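Local coordinates for protein-glutamine gamma-glutamyltransferase (Pseudomonas aeruginosa PAO1, PDB 6G49), which shows transglutaminase activity in vitro, held in its periplasmic domain, cross-linking protein glutamine and lysine side chains, and is critical for the viability of the bacterium, at residues A75-R80 / P260-A265; P185-L190 / M250-R255; A288-W293 / V302-Q307. One frame throughout, in Å; residues are numbered along the deposited sequence. Where two conformers were deposited one is given.

Contact 1: residues A75-R80 / P260-A265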
ATOM      1  N   ALA A  75       3.801  -4.612  -3.492  1.00 17.79           N
ATOM      2  CA  ALA A  75       4.192  -4.701  -4.896  1.00 17.35           C
ATOM      3  C   ALA A  75       4.934  -3.462  -5.341  1.00 19.54           C
ATOM      4  O   ALA A  75       6.052  -3.548  -5.883  1.00 20.02           O
ATOM      5  CB  ALA A  75       3.010  -4.951  -5.774  1.00 18.13           C
ATOM      6  N   LEU A  76       4.303  -2.290  -5.153  1.00 16.92           N
ATOM      7  CA  LEU A  76       4.936  -1.041  -5.612  1.00 18.12           C
ATOM      8  C   LEU A  76       4.372   0.096  -4.770  1.00 19.29           C
ATOM      9  O   LEU A  76       3.417  -0.069  -4.046  1.00 18.77           O
ATOM     10  CB  LEU A  76       4.684  -0.789  -7.095  1.00 19.16           C
ATOM     11  CG  LEU A  76       3.277  -0.395  -7.511  1.00 21.70           C
ATOM     12  CD1 LEU A  76       3.349   0.377  -8.833  1.00 26.59           C
ATOM     13  CD2 LEU A  76       2.361  -1.612  -7.642  1.00 22.71           C
ATOM     14  N   THR A  77       4.972   1.287  -4.908  1.00 18.37           N
ATOM     15  CA  THR A  77       4.403   2.523  -4.380  1.00 17.76           C
ATOM     16  C   THR A  77       4.023   3.419  -5.533  1.00 18.19           C
ATOM     17  O   THR A  77       4.605   3.356  -6.632  1.00 18.80           O
ATOM     18  CB  THR A  77       5.284   3.329  -3.408  1.00 20.59           C
ATOM     19  OG1 THR A  77       6.246   4.114  -4.137  1.00 20.30           O
ATOM     20  CG2 THR A  77       5.941   2.461  -2.362  1.00 22.05           C
ATOM     21  N   MET A  78       3.018   4.256  -5.252  1.00 18.38           N
ATOM     22  CA  MET A  78       2.534   5.263  -6.184  0.75 17.05           C
ATOM     23  C   MET A  78       2.678   6.626  -5.501  1.00 19.23           C
ATOM     24  O   MET A  78       2.005   6.902  -4.518  1.00 18.58           O
ATOM     25  CB  MET A  78       1.085   4.945  -6.544  0.75 18.12           C
ATOM     26  CG  MET A  78       0.985   3.597  -7.285  0.75 21.09           C
ATOM     27  SD  MET A  78      -0.721   3.264  -7.792  0.75 22.49           S
ATOM     28  CE  MET A  78      -0.505   1.577  -8.334  0.75 19.74           C
ATOM     29  N   GLU A  79       3.587   7.436  -6.047  1.00 18.38           N
ATOM     30  CA  GLU A  79       3.981   8.701  -5.460  1.00 18.22           C
ATOM     31  C   GLU A  79       3.436   9.908  -6.197  1.00 19.51           C
ATOM     32  O   GLU A  79       3.669  11.038  -5.708  1.00 20.16           O
ATOM     33  CB  GLU A  79       5.509   8.761  -5.391  1.00 18.40           C
ATOM     34  CG  GLU A  79       6.100   7.829  -4.349  1.00 20.46           C
ATOM     35  CD  GLU A  79       7.600   7.619  -4.468  1.00 19.87           C
ATOM     36  OE1 GLU A  79       8.012   7.206  -5.537  1.00 23.46           O
ATOM     37  OE2 GLU A  79       8.293   7.872  -3.459  1.00 20.28           O
ATOM     38  N   ARG A  80       2.820   9.748  -7.344  1.00 18.14           N
ATOM     39  CA  ARG A  80       2.339  10.874  -8.155  1.00 18.77           C
ATOM     40  C   ARG A  80       0.813  10.855  -8.126  1.00 21.93           C
ATOM     41  O   ARG A  80       0.221   9.823  -8.353  1.00 22.61           O
ATOM     42  CB  ARG A  80       2.753  10.710  -9.613  1.00 21.40           C
ATOM     43  CG  ARG A  80       4.259  10.807  -9.751  1.00 26.22           C
ATOM     44  CD  ARG A  80       4.638  10.654 -11.193  1.00 30.98           C
ATOM     45  NE  ARG A  80       5.989  11.112 -11.380  1.00 37.84           N
ATOM     46  CZ  ARG A  80       6.733  10.801 -12.437  1.00 50.67           C
ATOM     47  NH1 ARG A  80       6.240   9.991 -13.361  1.00 46.07           N
ATOM     48  NH2 ARG A  80       7.960  11.297 -12.541  1.00 53.23           N
ATOM     49  N   PRO A 260       4.980  13.942   4.361  1.00 18.85           N
ATOM     50  CA  PRO A 260       5.247  13.173   3.147  1.00 18.02           C
ATOM     51  C   PRO A 260       4.552  11.807   3.281  1.00 15.97           C
ATOM     52  O   PRO A 260       4.593  11.205   4.351  1.00 18.13           O
ATOM     53  CB  PRO A 260       6.771  13.047   3.113  1.00 19.15           C
ATOM     54  CG  PRO A 260       7.244  14.172   4.031  1.00 18.76           C
ATOM     55  CD  PRO A 260       6.215  14.204   5.143  1.00 18.99           C
ATOM     56  N   ALA A 261       3.869  11.420   2.202  1.00 17.67           N
ATOM     57  CA  ALA A 261       3.041  10.195   2.244  1.00 17.62           C
ATOM     58  C   ALA A 261       2.929   9.655   0.842  1.00 18.44           C
ATOM     59  O   ALA A 261       2.963  10.419  -0.130  1.00 18.17           O
ATOM     60  CB  ALA A 261       1.679  10.500   2.815  1.00 18.77           C
ATOM     61  N   ARG A 262       2.712   8.322   0.727  1.00 16.63           N
ATOM     62  CA  ARG A 262       2.545   7.725  -0.584  1.00 18.08           C
ATOM     63  C   ARG A 262       1.608   6.526  -0.415  1.00 16.01           C
ATOM     64  O   ARG A 262       1.419   6.032   0.700  1.00 17.73           O
ATOM     65  CB  ARG A 262       3.867   7.354  -1.269  1.00 17.82           C
ATOM     66  CG  ARG A 262       4.747   6.431  -0.443  1.00 17.26           C
ATOM     67  CD  ARG A 262       6.123   6.281  -1.079  1.00 17.81           C
ATOM     68  NE  ARG A 262       7.008   5.553  -0.194  1.00 18.41           N
ATOM     69  CZ  ARG A 262       8.345   5.680  -0.137  1.00 21.14           C
ATOM     70  NH1 ARG A 262       8.984   6.516  -0.965  1.00 17.79           N
ATOM     71  NH2 ARG A 262       9.028   4.950   0.749  1.00 19.51           N
ATOM     72  N   VAL A 263       0.997   6.170  -1.532  1.00 17.53           N
ATOM     73  CA  VAL A 263       0.152   4.962  -1.576  1.00 15.23           C
ATOM     74  C   VAL A 263       1.031   3.753  -1.842  1.00 17.67           C
ATOM     75  O   VAL A 263       1.896   3.753  -2.743  1.00 18.04           O
ATOM     76  CB  VAL A 263      -0.949   5.143  -2.639  1.00 17.55           C
ATOM     77  CG1 VAL A 263      -1.692   3.839  -2.898  1.00 18.57           C
ATOM     78  CG2 VAL A 263      -1.899   6.272  -2.259  1.00 19.43           C
ATOM     79  N   VAL A 264       0.774   2.699  -1.075  1.00 16.31           N
ATOM     80  CA  VAL A 264       1.428   1.399  -1.265  1.00 16.28           C
ATOM     81  C   VAL A 264       0.371   0.478  -1.892  1.00 17.99           C
ATOM     82  O   VAL A 264      -0.726   0.378  -1.359  1.00 17.95           O
ATOM     83  CB  VAL A 264       1.962   0.829   0.055  1.00 18.11           C
ATOM     84  CG1 VAL A 264       2.793  -0.428  -0.198  1.00 18.73           C
ATOM     85  CG2 VAL A 264       2.845   1.844   0.781  1.00 18.72           C
ATOM     86  N   ALA A 265       0.728  -0.197  -2.967  1.00 17.17           N
ATOM     87  CA  ALA A 265      -0.165  -1.118  -3.629  1.00 17.04           C
ATOM     88  C   ALA A 265       0.435  -2.530  -3.574  1.00 17.17           C
ATOM     89  O   ALA A 265       1.643  -2.722  -3.671  1.00 17.68           O
ATOM     90  CB  ALA A 265      -0.348  -0.741  -5.064  1.00 20.05           C
TER

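Contact 2: residues P185-L190 / M250-R255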
ATOM      1  N   PRO A 185     -10.709  21.260  -2.796  1.00 25.42           N
ATOM      2  CA  PRO A 185     -10.506  22.294  -1.797  1.00 27.52           C
ATOM      3  C   PRO A 185     -10.986  21.886  -0.392  1.00 23.90           C
ATOM      4  O   PRO A 185     -10.412  22.295   0.602  1.00 30.18           O
ATOM      5  CB  PRO A 185     -11.369  23.453  -2.355  1.00 29.60           C
ATOM      6  CG  PRO A 185     -12.451  22.769  -3.175  1.00 28.05           C
ATOM      7  CD  PRO A 185     -11.695  21.619  -3.841  1.00 27.23           C
ATOM      8  N   ARG A 186     -12.034  21.057  -0.305  1.00 26.45           N
ATOM      9  CA  ARG A 186     -12.536  20.673   1.012  1.00 25.18           C
ATOM     10  C   ARG A 186     -11.482  19.825   1.762  1.00 24.94           C
ATOM     11  O   ARG A 186     -11.289  19.941   2.950  1.00 25.02           O
ATOM     12  CB  ARG A 186     -13.922  20.022   0.928  1.00 28.61           C
ATOM     13  CG  ARG A 186     -15.035  20.998   0.522  1.00 34.29           C
ATOM     14  CD  ARG A 186     -16.410  20.310   0.508  1.00 35.07           C
ATOM     15  NE  ARG A 186     -16.638  19.445  -0.649  1.00 35.08           N
ATOM     16  CZ  ARG A 186     -17.580  18.499  -0.756  1.00 36.03           C
ATOM     17  NH1 ARG A 186     -18.396  18.232   0.264  1.00 35.15           N
ATOM     18  NH2 ARG A 186     -17.693  17.837  -1.894  1.00 38.32           N
ATOM     19  N   ALA A 187     -10.849  18.895   1.042  1.00 24.68           N
ATOM     20  CA  ALA A 187      -9.859  18.049   1.649  1.00 23.67           C
ATOM     21  C   ALA A 187      -8.627  18.853   2.077  1.00 23.85           C
ATOM     22  O   ALA A 187      -8.040  18.563   3.145  1.00 23.86           O
ATOM     23  CB  ALA A 187      -9.501  16.930   0.690  1.00 24.21           C
ATOM     24  N   ARG A 188      -8.259  19.870   1.272  1.00 24.25           N
ATOM     25  CA  ARG A 188      -7.175  20.757   1.627  0.50 24.42           C
ATOM     26  C   ARG A 188      -7.532  21.538   2.892  1.00 25.87           C
ATOM     27  O   ARG A 188      -6.703  21.704   3.788  1.00 26.87           O
ATOM     28  CB  ARG A 188      -6.832  21.689   0.464  0.50 23.86           C
ATOM     29  CG  ARG A 188      -6.009  21.053  -0.645  0.50 24.79           C
ATOM     30  CD  ARG A 188      -5.900  22.029  -1.799  0.50 27.19           C
ATOM     31  NE  ARG A 188      -6.085  21.372  -3.078  0.50 25.23           N
ATOM     32  CZ  ARG A 188      -5.096  20.875  -3.818  0.50 27.65           C
ATOM     33  NH1 ARG A 188      -3.831  21.178  -3.548  0.50 30.19           N
ATOM     34  NH2 ARG A 188      -5.375  20.063  -4.824  0.50 19.36           N
ATOM     35  N   ALA A 189      -8.795  21.986   2.999  1.00 26.18           N
ATOM     36  CA  ALA A 189      -9.240  22.698   4.243  1.00 29.62           C
ATOM     37  C   ALA A 189      -9.150  21.791   5.480  1.00 27.62           C
ATOM     38  O   ALA A 189      -8.709  22.185   6.551  1.00 29.74           O
ATOM     39  CB  ALA A 189     -10.660  23.225   4.055  1.00 31.64           C
ATOM     40  N   LEU A 190      -9.576  20.525   5.334  1.00 29.38           N
ATOM     41  CA  LEU A 190      -9.446  19.575   6.399  1.00 24.74           C
ATOM     42  C   LEU A 190      -7.979  19.417   6.809  1.00 23.35           C
ATOM     43  O   LEU A 190      -7.683  19.385   7.980  1.00 26.53           O
ATOM     44  CB  LEU A 190     -10.063  18.243   5.968  1.00 25.06           C
ATOM     45  CG  LEU A 190      -9.877  17.088   6.941  1.00 26.38           C
ATOM     46  CD1 LEU A 190     -10.606  17.306   8.270  1.00 30.21           C
ATOM     47  CD2 LEU A 190     -10.320  15.772   6.320  1.00 26.29           C
ATOM     48  N   MET A 250      -6.430   9.389   2.187  1.00 18.33           N
ATOM     49  CA  MET A 250      -5.595   9.595   3.340  0.51 19.85           C
ATOM     50  C   MET A 250      -4.246  10.174   2.905  1.00 20.66           C
ATOM     51  O   MET A 250      -3.741  11.110   3.567  1.00 20.18           O
ATOM     52  CB  MET A 250      -5.323   8.318   4.122  0.51 19.97           C
ATOM     53  CG  MET A 250      -4.600   8.538   5.396  0.51 22.89           C
ATOM     54  SD  MET A 250      -4.382   6.993   6.347  0.51 19.52           S
ATOM     55  CE  MET A 250      -3.585   7.587   7.830  0.51 21.02           C
ATOM     56  N   ALA A 251      -3.647   9.617   1.846  1.00 19.09           N
ATOM     57  CA  ALA A 251      -2.360  10.141   1.390  1.00 17.77           C
ATOM     58  C   ALA A 251      -2.504  11.613   0.958  1.00 19.09           C
ATOM     59  O   ALA A 251      -1.614  12.437   1.258  1.00 20.28           O
ATOM     60  CB  ALA A 251      -1.789   9.294   0.290  1.00 18.76           C
ATOM     61  N   PHE A 252      -3.584  11.943   0.264  1.00 19.28           N
ATOM     62  CA  PHE A 252      -3.879  13.332  -0.151  1.00 18.90           C
ATOM     63  C   PHE A 252      -3.873  14.258   1.056  1.00 19.76           C
ATOM     64  O   PHE A 252      -3.174  15.296   1.046  1.00 18.75           O
ATOM     65  CB  PHE A 252      -5.200  13.415  -0.891  1.00 20.08           C
ATOM     66  CG  PHE A 252      -5.521  14.796  -1.383  1.00 18.79           C
ATOM     67  CD1 PHE A 252      -5.973  15.770  -0.512  1.00 21.11           C
ATOM     68  CD2 PHE A 252      -5.353  15.089  -2.712  1.00 19.41           C
ATOM     69  CE1 PHE A 252      -6.226  17.055  -0.974  1.00 21.92           C
ATOM     70  CE2 PHE A 252      -5.612  16.383  -3.192  1.00 22.08           C
ATOM     71  CZ  PHE A 252      -6.073  17.346  -2.316  1.00 20.21           C
ATOM     72  N   VAL A 253      -4.656  13.913   2.081  1.00 18.89           N
ATOM     73  CA  VAL A 253      -4.820  14.791   3.238  1.00 20.65           C
ATOM     74  C   VAL A 253      -3.496  14.934   3.968  1.00 22.33           C
ATOM     75  O   VAL A 253      -3.118  16.040   4.371  1.00 21.37           O
ATOM     76  CB  VAL A 253      -5.950  14.324   4.173  1.00 20.54           C
ATOM     77  CG1 VAL A 253      -6.013  15.165   5.446  1.00 26.03           C
ATOM     78  CG2 VAL A 253      -7.250  14.391   3.444  1.00 20.10           C
ATOM     79  N   LEU A 254      -2.715  13.840   4.096  1.00 17.68           N
ATOM     80  CA  LEU A 254      -1.397  13.924   4.764  1.00 19.30           C
ATOM     81  C   LEU A 254      -0.468  14.868   3.997  1.00 19.69           C
ATOM     82  O   LEU A 254       0.187  15.742   4.631  1.00 19.68           O
ATOM     83  CB  LEU A 254      -0.781  12.533   4.931  1.00 18.27           C
ATOM     84  CG  LEU A 254      -1.478  11.584   5.901  1.00 19.97           C
ATOM     85  CD1 LEU A 254      -0.784  10.247   5.889  1.00 19.62           C
ATOM     86  CD2 LEU A 254      -1.567  12.126   7.319  1.00 25.02           C
ATOM     87  N   ARG A 255      -0.413  14.760   2.692  1.00 18.66           N
ATOM     88  CA  ARG A 255       0.458  15.594   1.924  1.00 19.47           C
ATOM     89  C   ARG A 255       0.006  17.046   2.053  1.00 21.97           C
ATOM     90  O   ARG A 255       0.882  17.973   2.143  1.00 21.16           O
ATOM     91  CB  ARG A 255       0.403  15.259   0.450  1.00 19.08           C
ATOM     92  CG  ARG A 255       1.082  13.938   0.107  1.00 17.64           C
ATOM     93  CD  ARG A 255       1.245  13.785  -1.375  1.00 17.31           C
ATOM     94  NE  ARG A 255       1.990  12.552  -1.701  1.00 18.07           N
ATOM     95  CZ  ARG A 255       2.439  12.193  -2.870  1.00 17.36           C
ATOM     96  NH1 ARG A 255       2.200  12.901  -3.971  1.00 19.05           N
ATOM     97  NH2 ARG A 255       3.214  11.087  -2.937  1.00 16.95           N
TER

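Contact 3: residues A288-W293 / V302-Q307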
ATOM      1  N   ALA A 288      -4.557  -1.635  -1.232  1.00 16.65           N
ATOM      2  CA  ALA A 288      -3.816  -0.380  -1.223  1.00 18.78           C
ATOM      3  C   ALA A 288      -3.875   0.217   0.163  1.00 17.31           C
ATOM      4  O   ALA A 288      -4.931   0.188   0.826  1.00 17.69           O
ATOM      5  CB  ALA A 288      -4.366   0.579  -2.237  1.00 18.69           C
ATOM      6  N   TRP A 289      -2.731   0.720   0.644  1.00 16.07           N
ATOM      7  CA  TRP A 289      -2.607   1.310   1.921  1.00 16.05           C
ATOM      8  C   TRP A 289      -1.660   2.530   1.822  1.00 15.81           C
ATOM      9  O   TRP A 289      -1.390   3.010   0.705  1.00 16.49           O
ATOM     10  CB  TRP A 289      -2.227   0.299   2.999  1.00 18.71           C
ATOM     11  CG  TRP A 289      -0.927  -0.424   2.786  1.00 17.41           C
ATOM     12  CD1 TRP A 289       0.262  -0.196   3.415  1.00 19.55           C
ATOM     13  CD2 TRP A 289      -0.726  -1.610   1.985  1.00 16.30           C
ATOM     14  NE1 TRP A 289       1.216  -1.088   2.995  1.00 20.13           N
ATOM     15  CE2 TRP A 289       0.638  -1.977   2.136  1.00 17.71           C
ATOM     16  CE3 TRP A 289      -1.516  -2.356   1.098  1.00 19.31           C
ATOM     17  CZ2 TRP A 289       1.197  -3.090   1.492  1.00 17.35           C
ATOM     18  CZ3 TRP A 289      -0.959  -3.461   0.492  1.00 19.82           C
ATOM     19  CH2 TRP A 289       0.384  -3.797   0.663  1.00 18.73           C
ATOM     20  N   VAL A 290      -1.206   3.005   2.971  1.00 17.30           N
ATOM     21  CA  VAL A 290      -0.448   4.284   3.042  1.00 17.73           C
ATOM     22  C   VAL A 290       0.842   4.043   3.825  1.00 18.27           C
ATOM     23  O   VAL A 290       0.912   3.261   4.762  1.00 18.10           O
ATOM     24  CB  VAL A 290      -1.304   5.390   3.680  1.00 19.47           C
ATOM     25  CG1 VAL A 290      -0.512   6.698   3.872  1.00 23.05           C
ATOM     26  CG2 VAL A 290      -2.543   5.632   2.849  1.00 19.13           C
ATOM     27  N   GLU A 291       1.870   4.816   3.480  1.00 18.33           N
ATOM     28  CA  GLU A 291       3.000   5.046   4.419  1.00 16.84           C
ATOM     29  C   GLU A 291       3.320   6.532   4.416  1.00 17.78           C
ATOM     30  O   GLU A 291       3.188   7.239   3.380  1.00 17.95           O
ATOM     31  CB  GLU A 291       4.206   4.152   4.133  1.00 19.64           C
ATOM     32  CG  GLU A 291       4.831   4.344   2.781  1.00 17.88           C
ATOM     33  CD  GLU A 291       5.914   3.324   2.455  1.00 23.82           C
ATOM     34  OE1 GLU A 291       6.519   3.423   1.384  1.00 20.42           O
ATOM     35  OE2 GLU A 291       6.122   2.413   3.268  1.00 28.52           O
ATOM     36  N   TYR A 292       3.760   6.992   5.578  1.00 19.42           N
ATOM     37  CA  TYR A 292       4.110   8.381   5.766  1.00 19.75           C
ATOM     38  C   TYR A 292       5.463   8.444   6.482  1.00 20.05           C
ATOM     39  O   TYR A 292       5.873   7.535   7.219  1.00 18.53           O
ATOM     40  CB  TYR A 292       3.016   9.138   6.521  1.00 18.61           C
ATOM     41  CG  TYR A 292       2.850   8.762   7.977  1.00 21.05           C
ATOM     42  CD1 TYR A 292       2.202   7.586   8.366  1.00 22.11           C
ATOM     43  CD2 TYR A 292       3.455   9.517   8.957  1.00 22.69           C
ATOM     44  CE1 TYR A 292       2.159   7.220   9.712  1.00 23.13           C
ATOM     45  CE2 TYR A 292       3.385   9.161  10.300  1.00 21.87           C
ATOM     46  CZ  TYR A 292       2.745   8.019  10.670  1.00 27.38           C
ATOM     47  OH  TYR A 292       2.724   7.774  12.013  1.00 34.96           O
ATOM     48  N   TRP A 293       6.089   9.610   6.357  1.00 19.01           N
ATOM     49  CA  TRP A 293       7.431   9.803   6.855  1.00 18.55           C
ATOM     50  C   TRP A 293       7.435  10.850   7.955  1.00 21.85           C
ATOM     51  O   TRP A 293       6.760  11.877   7.876  1.00 23.54           O
ATOM     52  CB  TRP A 293       8.357  10.255   5.716  1.00 20.57           C
ATOM     53  CG  TRP A 293       9.793  10.353   6.148  1.00 21.01           C
ATOM     54  CD1 TRP A 293      10.727   9.348   6.194  1.00 23.79           C
ATOM     55  CD2 TRP A 293      10.440  11.538   6.652  1.00 22.27           C
ATOM     56  NE1 TRP A 293      11.893   9.835   6.737  1.00 25.82           N
ATOM     57  CE2 TRP A 293      11.739  11.159   7.033  1.00 26.64           C
ATOM     58  CE3 TRP A 293      10.014  12.851   6.854  1.00 28.31           C
ATOM     59  CZ2 TRP A 293      12.657  12.068   7.567  1.00 29.24           C
ATOM     60  CZ3 TRP A 293      10.908  13.747   7.417  1.00 29.28           C
ATOM     61  CH2 TRP A 293      12.224  13.365   7.703  1.00 29.64           C
ATOM     62  N   VAL A 302       0.379   2.516   7.414  1.00 20.26           N
ATOM     63  CA  VAL A 302      -0.906   2.610   8.063  0.67 20.44           C
ATOM     64  C   VAL A 302      -1.978   2.213   7.042  1.00 20.54           C
ATOM     65  O   VAL A 302      -1.862   2.489   5.865  1.00 20.86           O
ATOM     66  CB  VAL A 302      -1.139   4.002   8.650  0.67 24.79           C
ATOM     67  CG1 VAL A 302      -1.233   5.098   7.593  0.67 19.96           C
ATOM     68  CG2 VAL A 302      -2.313   4.025   9.593  0.67 31.99           C
ATOM     69  N   ASP A 303      -3.058   1.590   7.532  1.00 21.21           N
ATOM     70  CA  ASP A 303      -4.101   1.107   6.615  1.00 20.46           C
ATOM     71  C   ASP A 303      -5.452   1.646   7.041  1.00 20.48           C
ATOM     72  O   ASP A 303      -6.053   1.129   7.974  1.00 20.44           O
ATOM     73  CB  ASP A 303      -4.136  -0.411   6.572  1.00 20.52           C
ATOM     74  CG  ASP A 303      -5.138  -0.915   5.577  1.00 19.99           C
ATOM     75  OD1 ASP A 303      -5.841  -0.095   4.930  1.00 22.12           O
ATOM     76  OD2 ASP A 303      -5.165  -2.177   5.405  1.00 20.32           O
ATOM     77  N   PRO A 304      -5.968   2.697   6.379  1.00 19.81           N
ATOM     78  CA  PRO A 304      -7.231   3.297   6.774  1.00 21.09           C
ATOM     79  C   PRO A 304      -8.414   2.338   6.621  1.00 21.05           C
ATOM     80  O   PRO A 304      -9.436   2.535   7.285  1.00 22.11           O
ATOM     81  CB  PRO A 304      -7.385   4.534   5.863  1.00 22.52           C
ATOM     82  CG  PRO A 304      -6.462   4.263   4.725  1.00 19.42           C
ATOM     83  CD  PRO A 304      -5.323   3.451   5.295  1.00 20.97           C
ATOM     84  N   THR A 305      -8.282   1.340   5.759  1.00 20.81           N
ATOM     85  CA  THR A 305      -9.338   0.352   5.523  0.57 21.36           C
ATOM     86  C   THR A 305      -9.636  -0.348   6.844  1.00 20.88           C
ATOM     87  O   THR A 305     -10.751  -0.814   7.111  1.00 22.17           O
ATOM     88  CB  THR A 305      -8.934  -0.691   4.471  0.57 20.04           C
ATOM     89  OG1 THR A 305      -8.851  -0.057   3.197  0.57 20.42           O
ATOM     90  CG2 THR A 305      -9.899  -1.850   4.349  0.57 21.73           C
ATOM     91  N   TYR A 306      -8.592  -0.532   7.651  1.00 21.01           N
ATOM     92  CA  TYR A 306      -8.742  -1.258   8.911  1.00 22.71           C
ATOM     93  C   TYR A 306      -9.778  -0.568   9.830  1.00 24.18           C
ATOM     94  O   TYR A 306     -10.423  -1.252  10.668  1.00 25.23           O
ATOM     95  CB  TYR A 306      -7.413  -1.459   9.609  1.00 23.87           C
ATOM     96  CG  TYR A 306      -7.555  -2.251  10.890  1.00 26.11           C
ATOM     97  CD1 TYR A 306      -7.710  -3.622  10.860  1.00 28.62           C
ATOM     98  CD2 TYR A 306      -7.537  -1.638  12.130  1.00 31.98           C
ATOM     99  CE1 TYR A 306      -7.877  -4.365  12.014  1.00 32.68           C
ATOM    100  CE2 TYR A 306      -7.707  -2.365  13.299  1.00 31.61           C
ATOM    101  CZ  TYR A 306      -7.886  -3.723  13.243  1.00 35.66           C
ATOM    102  OH  TYR A 306      -8.012  -4.410  14.411  1.00 44.33           O
ATOM    103  N   GLN A 307      -9.946   0.763   9.709  1.00 22.28           N
ATOM    104  CA  GLN A 307     -10.858   1.545  10.510  1.00 22.54           C
ATOM    105  C   GLN A 307     -12.319   1.290  10.133  1.00 24.73           C
ATOM    106  O   GLN A 307     -13.224   1.596  10.929  1.00 27.21           O
ATOM    107  CB  GLN A 307     -10.556   3.037  10.419  1.00 21.94           C
ATOM    108  CG  GLN A 307      -9.125   3.353  10.832  1.00 22.61           C
ATOM    109  CD  GLN A 307      -8.869   2.970  12.266  1.00 25.74           C
ATOM    110  OE1 GLN A 307      -9.694   3.254  13.135  1.00 28.75           O
ATOM    111  NE2 GLN A 307      -7.711   2.396  12.534  1.00 25.83           N
TER
HETATM  112  O   HOH W   1      -6.355   1.361   2.711  1.00 28.58           O

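Contact 1: residues A75-R80 / P260-A265
Arg262 reaches from strand 261-265 over to Thr77 and Glu79 of strand 72-81. Its CG sits between the backbone N and the carbonyl carbon (chi1 56°), which sends the extended chain across toward Glu79. CB lies 3.8 Å and CD 3.6 Å from Glu79 CG. NE passes Thr77 CG2 and forms a salt bridge with Glu291 on the next strand. At the tip, NH1 closes a salt bridge of 2.9 Å to Glu79 OE2; the oxygen lies near the guanidinium plane, yet the nitrogen meets it from above the carboxylate plane, the two planes being 62° apart. Trp299 makes a cation-pi contact with the guanidinium. Gln91 and Arg175 take the other carboxylate oxygen, OE1, and Asp139 holds Thr77 OG1. The strands are antiparallel neighbours in a sheet joining the TgpA N-terminal and transglutaminase-like family regions. At one end a classic beta bulge sets Ala75 and Leu76 both opposite Ala265, whose O accepts from Ala75 N at 2.9 Å and from Leu76 N at 3.1 Å. On the face carrying Met78 and Val263, Leu76 CD2 and, in the conformer given, Met78 CE touch Ala265 CB, at 3.8 and 4.0 Å.

Contact 2: residues P185-L190 / M250-R255
Helices 185-197 and 243-256 bring Ala187 and Val253 within 6.2 Å CA to CA, their short segments crossing at -57° with axes 8.8 Å apart. The small side chain of Ala187 is consistent with this close approach: its CB points at the other helix and meets Phe252 CE1 at 3.7 Å, with Val253 CG2 a little farther off. Phe252 carries its ring across to the partner helix because CG stands opposite the backbone N (chi1 -178°), and there its CE1 corner meets both Ala187 CB and Arg188 CG. This is helix-on-helix packing in the transglutaminase-like domain, and helix 243-256 is the one that begins with Cys243, the probable nucleophile; the contact itself lies well away from that site. Arg188 runs past the ring with CG 4.0 Å from Phe252 CE1, then in this conformer bends at chi3 (-137°), which lays one face of its guanidinium over the ring's edge. Phe252 CZ sits 3.8 Å from NH2, the two planes being almost perpendicular. The guanidinium is also tied to backbone carbonyls, NH1 to Pro180 O and NH2 to Gly183 O. One turn beyond Ala187, Leu190 CD2 makes a lighter contact with Val253 CG2 at 4.4 Å, and the Leu190 side chain also touches Phe236 of helix 230-238.

Contact 3: residues A288-W293 / V302-Q307
Val290 and Val302 form an antiparallel hydrogen-bonded pair, the last rung between strands 286-294 and 298-302 before the chain leaves the sheet at Asp303. With His287 and Cys243, Asp303 probably makes up the Cys-His-Asp catalytic triad of the transglutaminase-like superfamily. The tight part is the valine pair. Val302 N gives a bond of 2.8 Å to Val290 O, and Val290 N returns one of 3.0 Å to Val302 O. The two side chains lie alongside each other, pointing the same way, with Val290 CB 3.9 Å from Val302 CG1. In the conformer given, that methyl stands between the backbone N and carbonyl carbon of Val302 (chi1 65°) and also reaches toward Tyr292 CD1. Val290 CG2 meets Pro304 CD more lightly, at 4.3 Å. One residue earlier, Trp289 sets its CB 4.1 Å from Asp303 CG and leads its indole away from the loop to an edge-to-face stack on Tyr72.

Past this pair the packing gives way to a water-mediated join. Asp303 OD2 is held by Tyr72 OH and His287 NE2, while OD1 takes the backbone N of Thr305 in an Asx turn. Across to Ala288 there is no direct bond; a single water bridges, donating to Ala288 O at 2.6 Å and to Asp303 OD1 at 2.7 Å, and accepting, in the conformer modelled here, from Thr305 OG1.

In the fold
Contacts 1 and 3 share one antiparallel sheet, their centres about 10 Å apart, because strands 261-265 and 286-294 are neighbours in it; Val264 N bonds to Trp289 O there. Contact 2 lies out among the helices, its centre about 16 Å from contact 1 and 15 Å from contact 3. Helix 243-256 connects all three: Arg255 bonds to the carbonyls of Glu79 and Ala261, and Met250 packs on Val302 and Pro304. Along the chain, contact 2 falls between the two halves of contact 1, and contact 3 follows both. The helix carrying Cys243 is thus laid against the sheet strand and loop that supply His287 and Asp303, consistent with a triad assembled at their junction.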